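PDB 5N9X: adenylation domain from Streptomyces sp., which belongs to the ANL superfamily of AMP-binding enzymes and, in this model, holds adenosine-5'-triphosphate and threonine. Local coordinates for residues F195-D200 against L278-F283; G272-E277 against K298-D303; S436-A441 against A451-H456. One frame throughout, in Å; residues are numbered along the deposited sequence.

Contact 1. Residues F195-D200 against L278-F283; sequences FSFSAD and LRYVVF
The ring of Tyr280 receives two phenylalanine edges on one and the same face. Phe195 makes a T-shaped pair with it, its CD1 lying 3.7 Å above the plane of the tyrosine ring and the two planes meeting at 70°; Phe197 joins as an offset edge-to-face partner, with CE1 4.0 Å from Tyr280 CD2. In the plane of the tyrosine, at its edge, lies Ser196 O. Phe195 CB lies over one face of the Phe197 ring, toward its rim, and the three rings form an aromatic cluster. Beyond it, Phe195 CE1 touches Val282 CG2 at 3.5 Å, a tight apolar contact.

Two polar grips hold the intervening serine backbone. Tyr280 OH accepts from Ser196 N at 2.7 Å, with an N-H...O angle of 155°. Ser196 O takes both terminal nitrogens of Arg279 end-on, NH2 at 2.7 Å and NH1 at 2.9 Å, and the oxygen lies close to the guanidinium plane. The bend of the arginine chain at chi3 (68°) turns its end to this carbonyl, and a salt bridge from NH1 to Asp201 also holds the group.

Residues 195-200 belong to the loop between helix 181-191 and strand 202-205, and the contact fastens this loop to the start of strand 280-284. That strand runs parallel between 253-256 and 306-310; Phe197 also packs on Val253 of the first, and Tyr280 on Ile308 of the second.

Contact 2. Residues G272-E277 against K298-D303; sequences GIDLPE and KRFGLD
Arg299 reaches across to Asp274 in a salt bridge made by a single nitrogen, NH2, which donates to Asp274 OD1 at 2.9 Å with an N-H...O angle of 156°. The aspartate offers the anti side of OD1, and the donor stands 22° out of the carboxylate plane, while the oxygen itself lies almost in the guanidinium plane. The same NH2 also makes a weak bond to Ile273 O, 3.4 Å away, so that one corner of the guanidinium touches both a side-chain and a backbone oxygen of consecutive residues.

The conformations explain this meeting. Asp274 swings CG anti to its own nitrogen (chi1 -165°), which carries OD1 over to the helix. Arg299 does not extend; bends at chi2 and chi3 fold the chain back, and the guanidinium comes to rest with one face near Phe300 CD1, which sits 3.9 Å above its plane. The two side chains of the salt bridge cross at roughly a right angle.

Helix 258-271 and helix 290-300 are successive helices of an alpha/beta region in which strands 253-256, 280-284 and 306-310 run parallel, and the contact joins the segment just after the first to the last turn of the second. Gly272 and Gly301, each with positive phi, are the first residues past the two helices to leave helical backbone angles.

Phe300 presents its ring edge to the loop: CE1 is 3.9 Å from Asp274 OD1, and CZ is 4.0 Å from Ile273 O. Its plane is nearly parallel to the carboxylate. Val268 of helix 258-271 touches the side chains of both Phe300 and Leu275, whereas Ile273 turns to Ala243 and Arg247 of helix 239-248.

Contact 3. Residues S436-A441 against A451-H456; sequences SDVEAA and AVVWVH
Glu439 OE2 is gripped by two donors: the backbone N of Val453, at 3.1 Å, and Arg518 NH1, which forms a salt bridge with it. The bond from Val453 is almost straight (173°) and meets OE2 on its anti side, somewhat out of the carboxylate plane. OE2 also lies 3.4 Å from Val453 O, an approach of two acceptors that the nearby arginine probably eases, since Arg518 NH2 makes a weak bond to that carbonyl.

Helix 435-443 here packs beside strand 450-457 of the C-terminal domain; the axes of segments 436-441 and 451-456 approach to 7.4 Å, and their N-to-C directions differ by 143°, closer to antiparallel than to parallel. This strand lies at the margin of a three-stranded sheet. Val452, Trp454 and His456 use their backbones to pair with strand 463-470, and Val453 N is bonded instead by the glutamate of the helix.

The glutamate chain, extended beyond CG, lies across the strand: Glu439 CG is 3.4 Å from Ala451 O and 3.6 Å from Val453 CG2. The other methyl of this valine, CG1, meets Val438 CB at 3.9 Å, the two side chains crossing nearly at right angles. Val438 packs further on Leu493 and Pro499.

How the contacts relate
From the N terminus, residues 195-200 open contact 1, and the chain passes through several helices and strands before 272-277 opens contact 2. The next residues, 278-283, close contact 1, and 298-303, the end of helix 290-300 and the loop after it, then close contact 2. The two contacts therefore cross, sharing the connection into strand 280-284: contact 1 ties the 195-200 loop to that strand, contact 2 ties the segment preceding it to the following helix. Their centres are about 15 Å apart. Contact 3 comes later, in series, as a short helix-to-strand closure within the C-terminal domain; its centre lies about 34 and 32 Å from those of contacts 1 and 2, and it touches neither.

Contact 1. Residues F195-D200 against L278-F283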
loop_
_atom_site.group_PDB
_atom_site.type_symbol
_atom_site.label_atom_id
_atom_site.label_comp_id
_atom_site.label_asym_id
_atom_site.label_seq_id
_atom_site.Cartn_x
_atom_site.Cartn_y
_atom_site.Cartn_z
ATOM N N PHE A 195 6.362 -5.990 -16.699
ATOM C CA PHE A 195 6.432 -7.216 -15.927
ATOM C C PHE A 195 6.181 -8.341 -16.922
ATOM O O PHE A 195 5.521 -8.119 -17.943
ATOM C CB PHE A 195 5.364 -7.247 -14.818
ATOM C CG PHE A 195 5.670 -6.402 -13.588
ATOM C CD1 PHE A 195 6.492 -6.877 -12.577
ATOM C CD2 PHE A 195 5.067 -5.157 -13.414
ATOM C CE1 PHE A 195 6.735 -6.114 -11.431
ATOM C CE2 PHE A 195 5.307 -4.389 -12.261
ATOM C CZ PHE A 195 6.144 -4.869 -11.279
ATOM N N SER A 196 6.652 -9.545 -16.616
ATOM C CA SER A 196 6.253 -10.733 -17.381
ATOM C C SER A 196 5.447 -11.723 -16.525
ATOM O O SER A 196 6.013 -12.645 -15.926
ATOM C CB SER A 196 7.497 -11.409 -17.958
ATOM O OG SER A 196 7.166 -12.586 -18.667
ATOM N N PHE A 197 4.135 -11.518 -16.459
ATOM C CA PHE A 197 3.241 -12.381 -15.677
ATOM C C PHE A 197 2.581 -13.495 -16.489
ATOM O O PHE A 197 2.221 -13.305 -17.645
ATOM C CB PHE A 197 2.140 -11.537 -15.009
ATOM C CG PHE A 197 2.669 -10.499 -14.066
ATOM C CD1 PHE A 197 3.632 -10.840 -13.118
ATOM C CD2 PHE A 197 2.189 -9.198 -14.092
ATOM C CE1 PHE A 197 4.132 -9.895 -12.236
ATOM C CE2 PHE A 197 2.674 -8.248 -13.201
ATOM C CZ PHE A 197 3.648 -8.593 -12.277
ATOM N N SER A 198 2.372 -14.650 -15.863
ATOM C CA SER A 198 1.631 -15.720 -16.522
ATOM C C SER A 198 0.743 -16.475 -15.541
ATOM O O SER A 198 0.880 -16.331 -14.318
ATOM C CB SER A 198 2.586 -16.701 -17.211
ATOM O OG SER A 198 2.934 -17.749 -16.347
ATOM N N ALA A 199 -0.152 -17.291 -16.096
ATOM C CA ALA A 199 -0.989 -18.187 -15.317
ATOM C C ALA A 199 -0.201 -19.090 -14.341
ATOM O O ALA A 199 -0.763 -19.575 -13.366
ATOM C CB ALA A 199 -1.816 -19.037 -16.250
ATOM N N ASP A 200 1.087 -19.310 -14.593
ATOM C CA ASP A 200 1.863 -20.207 -13.745
ATOM C C ASP A 200 2.327 -19.569 -12.425
ATOM O O ASP A 200 2.781 -20.269 -11.509
ATOM C CB ASP A 200 3.073 -20.724 -14.522
ATOM C CG ASP A 200 2.674 -21.614 -15.679
ATOM O OD1 ASP A 200 1.770 -22.450 -15.511
ATOM O OD2 ASP A 200 3.256 -21.465 -16.766
ATOM N N LEU A 278 11.178 -17.671 -6.728
ATOM C CA LEU A 278 10.904 -16.224 -6.759
ATOM C C LEU A 278 11.337 -15.564 -8.076
ATOM O O LEU A 278 12.513 -15.616 -8.452
ATOM C CB LEU A 278 11.591 -15.500 -5.594
ATOM C CG LEU A 278 10.659 -14.834 -4.568
ATOM C CD1 LEU A 278 11.423 -14.009 -3.545
ATOM C CD2 LEU A 278 9.642 -13.984 -5.281
ATOM N N ARG A 279 10.381 -14.948 -8.771
ATOM C CA ARG A 279 10.681 -14.249 -10.020
ATOM C C ARG A 279 10.723 -12.752 -9.801
ATOM O O ARG A 279 11.560 -12.073 -10.370
ATOM C CB ARG A 279 9.660 -14.588 -11.125
ATOM C CG ARG A 279 9.504 -16.055 -11.435
ATOM C CD ARG A 279 8.302 -16.294 -12.342
ATOM N NE ARG A 279 8.519 -15.750 -13.677
ATOM C CZ ARG A 279 7.790 -14.781 -14.236
ATOM N NH1 ARG A 279 6.781 -14.215 -13.564
ATOM N NH2 ARG A 279 8.081 -14.355 -15.465
ATOM N N TYR A 280 9.820 -12.242 -8.970
ATOM C CA TYR A 280 9.773 -10.802 -8.694
ATOM C C TYR A 280 9.591 -10.491 -7.227
ATOM O O TYR A 280 8.759 -11.084 -6.555
ATOM C CB TYR A 280 8.624 -10.123 -9.448
ATOM C CG TYR A 280 8.723 -10.066 -10.946
ATOM C CD1 TYR A 280 9.493 -9.093 -11.573
ATOM C CD2 TYR A 280 7.997 -10.948 -11.736
ATOM C CE1 TYR A 280 9.567 -9.015 -12.965
ATOM C CE2 TYR A 280 8.043 -10.888 -13.113
ATOM C CZ TYR A 280 8.834 -9.922 -13.734
ATOM O OH TYR A 280 8.881 -9.867 -15.116
ATOM N N VAL A 281 10.355 -9.540 -6.732
ATOM C CA VAL A 281 9.994 -8.903 -5.481
ATOM C C VAL A 281 9.708 -7.441 -5.800
ATOM O O VAL A 281 10.541 -6.761 -6.348
ATOM C CB VAL A 281 11.076 -9.032 -4.418
ATOM C CG1 VAL A 281 10.491 -8.755 -3.040
ATOM C CG2 VAL A 281 11.663 -10.427 -4.453
ATOM N N VAL A 282 8.509 -6.987 -5.475
ATOM C CA VAL A 282 8.076 -5.640 -5.791
ATOM C C VAL A 282 7.987 -4.895 -4.497
ATOM O O VAL A 282 7.386 -5.389 -3.560
ATOM C CB VAL A 282 6.700 -5.619 -6.529
ATOM C CG1 VAL A 282 6.115 -4.221 -6.562
ATOM C CG2 VAL A 282 6.830 -6.161 -7.927
ATOM N N PHE A 283 8.598 -3.717 -4.438
ATOM C CA PHE A 283 8.546 -2.885 -3.249
ATOM C C PHE A 283 7.563 -1.768 -3.472
ATOM O O PHE A 283 7.498 -1.208 -4.578
ATOM C CB PHE A 283 9.922 -2.286 -2.928
ATOM C CG PHE A 283 11.004 -3.308 -2.764
ATOM C CD1 PHE A 283 11.641 -3.847 -3.878
ATOM C CD2 PHE A 283 11.390 -3.732 -1.505
ATOM C CE1 PHE A 283 12.652 -4.790 -3.740
ATOM C CE2 PHE A 283 12.415 -4.678 -1.356
ATOM C CZ PHE A 283 13.045 -5.205 -2.471
#

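Contact 2. Residues G272-E277 against K298-D303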
loop_
_atom_site.group_PDB
_atom_site.type_symbol
_atom_site.label_atom_id
_atom_site.label_comp_id
_atom_site.label_asym_id
_atom_site.label_seq_id
_atom_site.Cartn_x
_atom_site.Cartn_y
_atom_site.Cartn_z
ATOM N N GLY A 272 19.036 -19.442 6.274
ATOM C CA GLY A 272 19.654 -19.886 5.033
ATOM C C GLY A 272 18.642 -20.429 4.045
ATOM O O GLY A 272 18.873 -21.418 3.339
ATOM N N ILE A 273 17.502 -19.774 3.982
ATOM C CA ILE A 273 16.468 -20.262 3.100
ATOM C C ILE A 273 16.789 -19.944 1.631
ATOM O O ILE A 273 17.346 -18.884 1.308
ATOM C CB ILE A 273 15.115 -19.689 3.501
ATOM C CG1 ILE A 273 14.783 -20.116 4.935
ATOM C CG2 ILE A 273 14.045 -20.146 2.532
ATOM C CD1 ILE A 273 13.563 -19.389 5.537
ATOM N N ASP A 274 16.477 -20.874 0.740
ATOM C CA ASP A 274 16.629 -20.578 -0.675
ATOM C C ASP A 274 15.247 -20.354 -1.278
ATOM O O ASP A 274 14.267 -20.970 -0.853
ATOM C CB ASP A 274 17.387 -21.702 -1.395
ATOM C CG ASP A 274 17.889 -21.273 -2.774
ATOM O OD1 ASP A 274 18.427 -20.138 -2.904
ATOM O OD2 ASP A 274 17.748 -22.074 -3.729
ATOM N N LEU A 275 15.155 -19.450 -2.243
ATOM C CA LEU A 275 13.872 -19.204 -2.892
ATOM C C LEU A 275 13.958 -19.273 -4.416
ATOM O O LEU A 275 13.715 -18.288 -5.101
ATOM C CB LEU A 275 13.312 -17.851 -2.450
ATOM C CG LEU A 275 13.176 -17.678 -0.931
ATOM C CD1 LEU A 275 13.107 -16.209 -0.501
ATOM C CD2 LEU A 275 12.005 -18.458 -0.410
ATOM N N PRO A 276 14.288 -20.454 -4.960
ATOM C CA PRO A 276 14.572 -20.535 -6.403
ATOM C C PRO A 276 13.377 -20.191 -7.309
ATOM O O PRO A 276 13.564 -19.844 -8.479
ATOM C CB PRO A 276 14.974 -21.998 -6.589
ATOM C CG PRO A 276 14.237 -22.719 -5.500
ATOM C CD PRO A 276 14.314 -21.784 -4.321
ATOM N N GLU A 277 12.166 -20.286 -6.772
ATOM C CA GLU A 277 10.965 -19.983 -7.544
ATOM C C GLU A 277 10.619 -18.486 -7.625
ATOM O O GLU A 277 9.835 -18.082 -8.501
ATOM C CB GLU A 277 9.777 -20.763 -6.970
ATOM C CG GLU A 277 10.022 -22.267 -6.897
ATOM C CD GLU A 277 8.741 -23.065 -6.856
ATOM O OE1 GLU A 277 8.026 -23.089 -7.879
ATOM O OE2 GLU A 277 8.463 -23.691 -5.816
ATOM N N LYS A 298 23.673 -9.626 -2.233
ATOM C CA LYS A 298 24.854 -10.464 -2.215
ATOM C C LYS A 298 24.514 -11.957 -2.246
ATOM O O LYS A 298 25.293 -12.752 -2.781
ATOM C CB LYS A 298 25.738 -10.155 -1.007
ATOM C CG LYS A 298 27.195 -10.127 -1.409
ATOM C CD LYS A 298 28.057 -10.984 -0.498
ATOM C CE LYS A 298 29.495 -10.471 -0.456
ATOM N NZ LYS A 298 30.301 -11.253 0.534
ATOM N N ARG A 299 23.360 -12.335 -1.687
ATOM C CA ARG A 299 22.965 -13.750 -1.656
ATOM C C ARG A 299 22.399 -14.266 -2.957
ATOM O O ARG A 299 22.774 -15.344 -3.415
ATOM C CB ARG A 299 21.945 -14.035 -0.555
ATOM C CG ARG A 299 22.546 -14.860 0.549
ATOM C CD ARG A 299 22.667 -16.329 0.134
ATOM N NE ARG A 299 21.411 -17.082 0.046
ATOM C CZ ARG A 299 21.060 -17.866 -0.976
ATOM N NH1 ARG A 299 21.823 -17.942 -2.053
ATOM N NH2 ARG A 299 19.920 -18.541 -0.952
ATOM N N PHE A 300 21.486 -13.496 -3.535
ATOM C CA PHE A 300 20.737 -13.901 -4.722
ATOM C C PHE A 300 21.158 -13.142 -5.975
ATOM O O PHE A 300 20.771 -13.493 -7.087
ATOM C CB PHE A 300 19.241 -13.667 -4.496
ATOM C CG PHE A 300 18.696 -14.344 -3.282
ATOM C CD1 PHE A 300 18.454 -15.711 -3.280
ATOM C CD2 PHE A 300 18.445 -13.623 -2.136
ATOM C CE1 PHE A 300 17.940 -16.340 -2.150
ATOM C CE2 PHE A 300 17.943 -14.242 -1.011
ATOM C CZ PHE A 300 17.696 -15.604 -1.015
ATOM N N GLY A 301 21.916 -12.075 -5.806
ATOM C CA GLY A 301 22.140 -11.198 -6.936
ATOM C C GLY A 301 20.899 -10.370 -7.275
ATOM O O GLY A 301 19.996 -10.195 -6.449
ATOM N N LEU A 302 20.868 -9.868 -8.507
ATOM C CA LEU A 302 19.878 -8.911 -8.947
ATOM C C LEU A 302 19.162 -9.421 -10.191
ATOM O O LEU A 302 18.301 -8.745 -10.735
ATOM C CB LEU A 302 20.558 -7.569 -9.216
ATOM C CG LEU A 302 20.807 -6.714 -7.974
ATOM C CD1 LEU A 302 21.421 -5.391 -8.327
ATOM C CD2 LEU A 302 19.506 -6.469 -7.241
ATOM N N ASP A 303 19.533 -10.618 -10.636
ATOM C CA ASP A 303 18.974 -11.221 -11.853
ATOM C C ASP A 303 17.782 -12.126 -11.618
ATOM O O ASP A 303 16.959 -12.318 -12.508
ATOM C CB ASP A 303 20.060 -12.009 -12.589
ATOM C CG ASP A 303 21.309 -11.198 -12.800
ATOM O OD1 ASP A 303 21.534 -10.792 -13.961
ATOM O OD2 ASP A 303 22.024 -10.930 -11.800
#

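Contact 3. Residues S436-A441 against A451-H456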
loop_
_atom_site.group_PDB
_atom_site.type_symbol
_atom_site.label_atom_id
_atom_site.label_comp_id
_atom_site.label_asym_id
_atom_site.label_seq_id
_atom_site.Cartn_x
_atom_site.Cartn_y
_atom_site.Cartn_z
ATOM N N SER A 436 13.044 13.539 7.537
ATOM C CA SER A 436 13.460 12.255 6.998
ATOM C C SER A 436 14.986 12.042 6.982
ATOM O O SER A 436 15.444 10.917 7.130
ATOM C CB SER A 436 12.881 12.099 5.590
ATOM O OG SER A 436 13.240 10.857 5.030
ATOM N N ASP A 437 15.758 13.111 6.805
ATOM C CA ASP A 437 17.230 13.049 6.931
ATOM C C ASP A 437 17.717 12.792 8.356
ATOM O O ASP A 437 18.714 12.086 8.569
ATOM C CB ASP A 437 17.874 14.346 6.447
ATOM C CG ASP A 437 17.767 14.539 4.947
ATOM O OD1 ASP A 437 17.118 13.712 4.258
ATOM O OD2 ASP A 437 18.315 15.559 4.465
ATOM N N VAL A 438 17.038 13.386 9.332
ATOM C CA VAL A 438 17.362 13.140 10.739
ATOM C C VAL A 438 17.142 11.678 11.057
ATOM O O VAL A 438 17.932 11.036 11.765
ATOM C CB VAL A 438 16.493 13.966 11.693
ATOM C CG1 VAL A 438 17.145 14.032 13.055
ATOM C CG2 VAL A 438 16.236 15.345 11.106
ATOM N N GLU A 439 16.036 11.179 10.524
ATOM C CA GLU A 439 15.599 9.823 10.756
ATOM C C GLU A 439 16.697 8.889 10.265
ATOM O O GLU A 439 17.146 8.018 11.001
ATOM C CB GLU A 439 14.270 9.556 10.030
ATOM C CG GLU A 439 13.002 9.693 10.864
ATOM C CD GLU A 439 11.749 9.918 9.990
ATOM O OE1 GLU A 439 11.649 9.308 8.890
ATOM O OE2 GLU A 439 10.868 10.711 10.401
ATOM N N ALA A 440 17.129 9.084 9.023
ATOM C CA ALA A 440 18.173 8.248 8.442
ATOM C C ALA A 440 19.457 8.359 9.247
ATOM O O ALA A 440 20.132 7.357 9.468
ATOM C CB ALA A 440 18.429 8.623 6.988
ATOM N N ALA A 441 19.785 9.568 9.696
ATOM C CA ALA A 441 20.980 9.759 10.512
ATOM C C ALA A 441 20.888 8.968 11.822
ATOM O O ALA A 441 21.888 8.417 12.286
ATOM C CB ALA A 441 21.216 11.239 10.795
ATOM N N ALA A 451 13.480 4.618 13.138
ATOM C CA ALA A 451 13.324 5.901 13.818
ATOM C C ALA A 451 12.185 6.754 13.238
ATOM O O ALA A 451 11.937 6.734 12.042
ATOM C CB ALA A 451 14.637 6.674 13.758
ATOM N N VAL A 452 11.508 7.507 14.102
ATOM C CA VAL A 452 10.532 8.518 13.689
ATOM C C VAL A 452 10.921 9.850 14.321
ATOM O O VAL A 452 11.025 9.946 15.547
ATOM C CB VAL A 452 9.105 8.142 14.115
ATOM C CG1 VAL A 452 8.111 9.276 13.817
ATOM C CG2 VAL A 452 8.684 6.855 13.455
ATOM N N VAL A 453 11.154 10.865 13.496
ATOM C CA VAL A 453 11.578 12.158 14.010
ATOM C C VAL A 453 10.530 13.198 13.658
ATOM O O VAL A 453 10.115 13.282 12.499
ATOM C CB VAL A 453 12.951 12.596 13.438
ATOM C CG1 VAL A 453 13.329 13.982 13.958
ATOM C CG2 VAL A 453 14.033 11.587 13.771
ATOM N N TRP A 454 10.081 13.978 14.637
ATOM C CA TRP A 454 9.117 15.042 14.338
ATOM C C TRP A 454 9.275 16.288 15.216
ATOM O O TRP A 454 9.998 16.278 16.206
ATOM C CB TRP A 454 7.678 14.505 14.444
ATOM C CG TRP A 454 7.181 14.263 15.825
ATOM C CD1 TRP A 454 6.273 15.017 16.525
ATOM C CD2 TRP A 454 7.537 13.175 16.677
ATOM N NE1 TRP A 454 6.046 14.458 17.761
ATOM C CE2 TRP A 454 6.810 13.330 17.883
ATOM C CE3 TRP A 454 8.415 12.089 16.547
ATOM C CZ2 TRP A 454 6.927 12.434 18.943
ATOM C CZ3 TRP A 454 8.538 11.201 17.597
ATOM C CH2 TRP A 454 7.800 11.378 18.787
ATOM N N VAL A 455 8.623 17.370 14.817
ATOM C CA VAL A 455 8.507 18.532 15.683
ATOM C C VAL A 455 7.349 18.297 16.652
ATOM O O VAL A 455 6.241 18.000 16.250
ATOM C CB VAL A 455 8.305 19.837 14.881
ATOM C CG1 VAL A 455 8.200 21.042 15.830
ATOM C CG2 VAL A 455 9.475 20.037 13.921
ATOM N N HIS A 456 7.622 18.378 17.941
ATOM C CA HIS A 456 6.561 18.164 18.921
ATOM C C HIS A 456 6.204 19.447 19.647
ATOM O O HIS A 456 7.088 20.152 20.129
ATOM C CB HIS A 456 6.986 17.101 19.929
ATOM C CG HIS A 456 5.867 16.580 20.763
ATOM N ND1 HIS A 456 4.980 15.627 20.305
ATOM C CD2 HIS A 456 5.512 16.847 22.039
ATOM C CE1 HIS A 456 4.120 15.339 21.261
ATOM N NE2 HIS A 456 4.420 16.063 22.325
#